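Local coordinates for probable amidase (Thermus thermophilus, PDB 2DC0), which belongs to the amidase family and is probably an enzyme of the amidase type, built around a large mixed beta sheet flanked by helices, at residues Lys7-Glu11 / Thr12-Thr16; Gly59-Gly63 / Pro64-Leu68. All blocks are in the same frame, centred on the assembly; numbering follows the deposited sequence.

Contact 1 (Lys7-Glu11 / Thr12-Thr16)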
loop_
_atom_site.group_PDB
_atom_site.type_symbol
_atom_site.label_atom_id
_atom_site.label_comp_id
_atom_site.label_asym_id
_atom_site.label_seq_id
_atom_site.Cartn_x
_atom_site.Cartn_y
_atom_site.Cartn_z
ATOM N N LYS A 7 0.493 -20.760 31.407
ATOM C CA LYS A 7 0.450 -19.552 32.213
ATOM C C LYS A 7 -0.542 -19.744 33.360
ATOM O O LYS A 7 -0.361 -19.193 34.446
ATOM C CB LYS A 7 0.036 -18.372 31.329
ATOM C CG LYS A 7 0.085 -17.018 32.002
ATOM C CD LYS A 7 -0.124 -15.907 30.981
ATOM C CE LYS A 7 -0.149 -14.547 31.652
ATOM N NZ LYS A 7 -1.323 -14.424 32.560
ATOM N N ARG A 8 -1.580 -20.541 33.111
ATOM C CA ARG A 8 -2.610 -20.828 34.109
ATOM C C ARG A 8 -2.071 -21.795 35.166
ATOM O O ARG A 8 -2.385 -21.676 36.351
ATOM C CB ARG A 8 -3.840 -21.451 33.439
ATOM C CG ARG A 8 -5.087 -21.505 34.318
ATOM C CD ARG A 8 -6.222 -22.241 33.617
ATOM N NE ARG A 8 -7.523 -22.020 34.251
ATOM C CZ ARG A 8 -8.183 -20.864 34.236
ATOM N NH1 ARG A 8 -7.667 -19.807 33.617
ATOM N NH2 ARG A 8 -9.365 -20.761 34.836
ATOM N N LEU A 9 -1.270 -22.760 34.726
ATOM C CA LEU A 9 -0.685 -23.735 35.630
ATOM C C LEU A 9 0.308 -23.046 36.555
ATOM O O LEU A 9 0.442 -23.414 37.719
ATOM C CB LEU A 9 0.026 -24.829 34.838
ATOM C CG LEU A 9 -0.873 -25.703 33.965
ATOM C CD1 LEU A 9 -0.013 -26.670 33.163
ATOM C CD2 LEU A 9 -1.866 -26.467 34.845
ATOM N N LEU A 10 1.006 -22.047 36.027
ATOM C CA LEU A 10 1.980 -21.303 36.810
ATOM C C LEU A 10 1.291 -20.465 37.881
ATOM O O LEU A 10 1.751 -20.404 39.022
ATOM C CB LEU A 10 2.811 -20.392 35.901
ATOM C CG LEU A 10 3.889 -21.047 35.037
ATOM C CD1 LEU A 10 4.495 -20.012 34.097
ATOM C CD2 LEU A 10 4.960 -21.653 35.927
ATOM N N GLU A 11 0.184 -19.827 37.512
ATOM C CA GLU A 11 -0.561 -18.987 38.447
ATOM C C GLU A 11 -1.221 -19.805 39.551
ATOM O O GLU A 11 -1.372 -19.330 40.679
ATOM C CB GLU A 11 -1.630 -18.184 37.701
ATOM C CG GLU A 11 -1.076 -17.365 36.551
ATOM C CD GLU A 11 -2.163 -16.691 35.738
ATOM O OE1 GLU A 11 -3.193 -17.346 35.462
ATOM O OE2 GLU A 11 -1.974 -15.516 35.357
ATOM N N THR A 12 -1.611 -21.033 39.225
ATOM C CA THR A 12 -2.258 -21.905 40.199
ATOM C C THR A 12 -1.242 -22.754 40.950
ATOM O O THR A 12 -1.611 -23.611 41.752
ATOM C CB THR A 12 -3.280 -22.842 39.523
ATOM O OG1 THR A 12 -2.627 -23.607 38.505
ATOM C CG2 THR A 12 -4.411 -22.040 38.906
ATOM N N GLY A 13 0.037 -22.522 40.676
ATOM C CA GLY A 13 1.083 -23.271 41.348
ATOM C C GLY A 13 1.147 -24.749 41.015
ATOM O O GLY A 13 1.606 -25.543 41.832
ATOM N N ARG A 14 0.696 -25.130 39.823
ATOM C CA ARG A 14 0.734 -26.536 39.431
ATOM C C ARG A 14 2.027 -26.868 38.686
ATOM O O ARG A 14 2.290 -28.025 38.367
ATOM C CB ARG A 14 -0.474 -26.885 38.557
ATOM C CG ARG A 14 -1.822 -26.700 39.248
ATOM C CD ARG A 14 -2.971 -26.970 38.288
ATOM N NE ARG A 14 -4.278 -26.713 38.890
ATOM C CZ ARG A 14 -4.799 -27.422 39.888
ATOM N NH1 ARG A 14 -4.125 -28.440 40.409
ATOM N NH2 ARG A 14 -6.001 -27.115 40.364
ATOM N N THR A 15 2.828 -25.846 38.407
ATOM C CA THR A 15 4.101 -26.043 37.717
ATOM C C THR A 15 4.996 -24.834 37.972
ATOM O O THR A 15 4.559 -23.858 38.579
ATOM C CB THR A 15 3.899 -26.221 36.185
ATOM O OG1 THR A 15 5.094 -26.760 35.604
ATOM C CG2 THR A 15 3.598 -24.877 35.523
ATOM N N THR A 16 6.241 -24.907 37.509
ATOM C CA THR A 16 7.199 -23.816 37.670
ATOM C C THR A 16 7.985 -23.600 36.380
ATOM O O THR A 16 8.008 -24.466 35.507
ATOM C CB THR A 16 8.229 -24.118 38.783
ATOM O OG1 THR A 16 9.013 -25.258 38.408
ATOM C CG2 THR A 16 7.527 -24.400 40.108
#
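Leu10 and Thr15 meet where the chain doubles back at the end of helix 3-11. Followed outward, Leu10 starts with its bond from CA to CB pointing away from residues 12-16, but with CG beside the backbone N (chi1 -75°) the side chain turns back toward them. Leu10 CG lies 3.9 Å from Thr15 CG2. Beyond it the branches divide: Leu10 CD2 packs 3.5 Å from Thr15 CG2 and also touches Thr15 O and Thr16 CA, while CD1 heads for Leu68. Leu56 and Leu20 also border this buried side chain. Thr15 CG2 also touches Leu9 CB, at 3.6 Å, and so bridges Leu9 and Leu10. The backbone follows a Schellman motif, with Gly13 at positive phi as the first non-helical residue. Its two bonds back into the last turn are Arg14 N to Leu9 O, 2.7 Å, and Gly13 N to Leu10 O, 3.2 Å. Thr12 N bonds to Arg8 O at 3.0 Å, and the Thr12 hydroxyl, placed between backbone N and carbonyl carbon (chi1 57°), has both Arg8 O and Leu9 O within reach of its one proton. Leu9 CD2 rests 3.7 Å from Arg14 CD, the two side chains crossing nearly at right angles. Thr16 then N-caps helix 17-30, its OG1 bonded to Ala19 N.

Contact 2 (Gly59-Gly63 / Pro64-Leu68)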
loop_
_atom_site.group_PDB
_atom_site.type_symbol
_atom_site.label_atom_id
_atom_site.label_comp_id
_atom_site.label_asym_id
_atom_site.label_seq_id
_atom_site.Cartn_x
_atom_site.Cartn_y
_atom_site.Cartn_z
ATOM N N GLY A 59 6.161 -13.860 44.589
ATOM C CA GLY A 59 5.288 -12.872 43.975
ATOM C C GLY A 59 5.910 -11.750 43.162
ATOM O O GLY A 59 5.373 -10.646 43.131
ATOM N N GLN A 60 7.030 -12.020 42.501
ATOM C CA GLN A 60 7.689 -11.008 41.681
ATOM C C GLN A 60 7.573 -11.379 40.201
ATOM O O GLN A 60 8.480 -11.977 39.623
ATOM C CB GLN A 60 9.162 -10.882 42.077
ATOM C CG GLN A 60 9.393 -10.392 43.506
ATOM C CD GLN A 60 8.958 -8.947 43.712
ATOM O OE1 GLN A 60 7.771 -8.621 43.618
ATOM N NE2 GLN A 60 9.922 -8.070 43.985
ATOM N N VAL A 61 6.446 -11.015 39.596
ATOM C CA VAL A 61 6.181 -11.310 38.191
ATOM C C VAL A 61 6.712 -10.222 37.265
ATOM O O VAL A 61 6.275 -9.076 37.334
ATOM C CB VAL A 61 4.670 -11.465 37.953
ATOM C CG1 VAL A 61 4.398 -11.792 36.494
ATOM C CG2 VAL A 61 4.124 -12.552 38.857
ATOM N N ARG A 62 7.646 -10.589 36.392
ATOM C CA ARG A 62 8.239 -9.639 35.459
ATOM C C ARG A 62 7.245 -9.151 34.416
ATOM O O ARG A 62 7.258 -7.981 34.040
ATOM C CB ARG A 62 9.447 -10.258 34.751
ATOM C CG ARG A 62 10.585 -10.650 35.682
ATOM C CD ARG A 62 11.837 -11.061 34.904
ATOM N NE ARG A 62 12.917 -11.471 35.803
ATOM C CZ ARG A 62 14.132 -11.832 35.401
ATOM N NH1 ARG A 62 14.437 -11.835 34.107
ATOM N NH2 ARG A 62 15.043 -12.200 36.289
ATOM N N GLY A 63 6.385 -10.048 33.948
ATOM C CA GLY A 63 5.407 -9.672 32.945
ATOM C C GLY A 63 4.473 -10.818 32.597
ATOM O O GLY A 63 4.470 -11.837 33.280
ATOM N N PRO A 64 3.673 -10.682 31.529
ATOM C CA PRO A 64 2.728 -11.722 31.107
ATOM C C PRO A 64 3.344 -13.026 30.612
ATOM O O PRO A 64 2.672 -14.053 30.583
ATOM C CB PRO A 64 1.902 -11.019 30.030
ATOM C CG PRO A 64 2.893 -10.060 29.430
ATOM C CD PRO A 64 3.576 -9.496 30.656
ATOM N N LEU A 65 4.618 -12.992 30.236
ATOM C CA LEU A 65 5.296 -14.189 29.744
ATOM C C LEU A 65 6.270 -14.763 30.770
ATOM O O LEU A 65 7.050 -15.659 30.454
ATOM C CB LEU A 65 6.058 -13.864 28.457
ATOM C CG LEU A 65 5.200 -13.374 27.283
ATOM C CD1 LEU A 65 6.080 -13.126 26.065
ATOM C CD2 LEU A 65 4.135 -14.421 26.969
ATOM N N HIS A 66 6.219 -14.251 31.996
ATOM C CA HIS A 66 7.124 -14.696 33.056
ATOM C C HIS A 66 7.286 -16.215 33.195
ATOM O O HIS A 66 6.335 -16.928 33.496
ATOM C CB HIS A 66 6.679 -14.108 34.401
ATOM C CG HIS A 66 7.649 -14.347 35.517
ATOM N ND1 HIS A 66 7.914 -15.604 36.018
ATOM C CD2 HIS A 66 8.426 -13.490 36.223
ATOM C CE1 HIS A 66 8.811 -15.512 36.983
ATOM N NE2 HIS A 66 9.139 -14.240 37.127
ATOM N N GLY A 67 8.505 -16.691 32.970
ATOM C CA GLY A 67 8.792 -18.107 33.108
ATOM C C GLY A 67 8.410 -19.030 31.964
ATOM O O GLY A 67 8.624 -20.238 32.058
ATOM N N LEU A 68 7.847 -18.483 30.889
ATOM C CA LEU A 68 7.446 -19.307 29.747
ATOM C C LEU A 68 8.594 -19.475 28.749
ATOM O O LEU A 68 9.148 -18.491 28.255
ATOM C CB LEU A 68 6.229 -18.686 29.050
ATOM C CG LEU A 68 4.999 -18.485 29.947
ATOM C CD1 LEU A 68 3.889 -17.788 29.179
ATOM C CD2 LEU A 68 4.531 -19.830 30.471
#
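Two overlapping beta turns shape the backbone, type I from Gly63 to His66 and type II from Leu65 to Leu68, the first closed by His66 N donating to Gly63 O over 3.2 Å and the second by Leu68 N donating to Leu65 O over 3.0 Å. His66 directs its side chain back at residues 60-63: with CG anti to the backbone N (chi1 -172°), the imidazole reaches back to Arg62 and Val61 in the preceding loop. Arg62 N sits at the ring edge, near its plane, 3.0 Å from His66 CD2. Arg62 CG lies 3.6 Å from His66 CD2, where the extended arginine crosses the histidine at about a right angle. On the other part of the side chain, Val61 CG1 packs obliquely against His66 CB at 3.9 Å. Arg62 carries its guanidinium onward to a salt bridge with Glu55 of helix 42-57, whose Leu52 and Leu56 also pack on His66. Pro64 and Leu65 instead lie against Phe218 of helix 213-224. Gly67, with positive phi, is the third residue of the type II turn, and the overlapping turns belong to the connection that carries the chain from helix 42-57 to strand 69-73 of the mixed sheet.

Overall arrangement
Contact 1 comes first along the chain, and the intervening chain, with helix 17-30, strand 37-40 and helix 42-57, leads to contact 2. Their centres nevertheless lie only 11 Å apart, on the same side of the chain's centre, and the two touch directly. Leu10 CD1 packs 3.6 Å from Leu68 CD2, and Leu3 and Ala6 extend the cover of Leu68 along helix 3-11. Helix 42-57 is shared by both: Leu56 meets Leu10 of contact 1 and His66 of contact 2. Helix 3-11 is thereby packed against the loop entering strand 69-73, which lies third from the end strand 37-40 of the mixed sheet, counting that strand as the first.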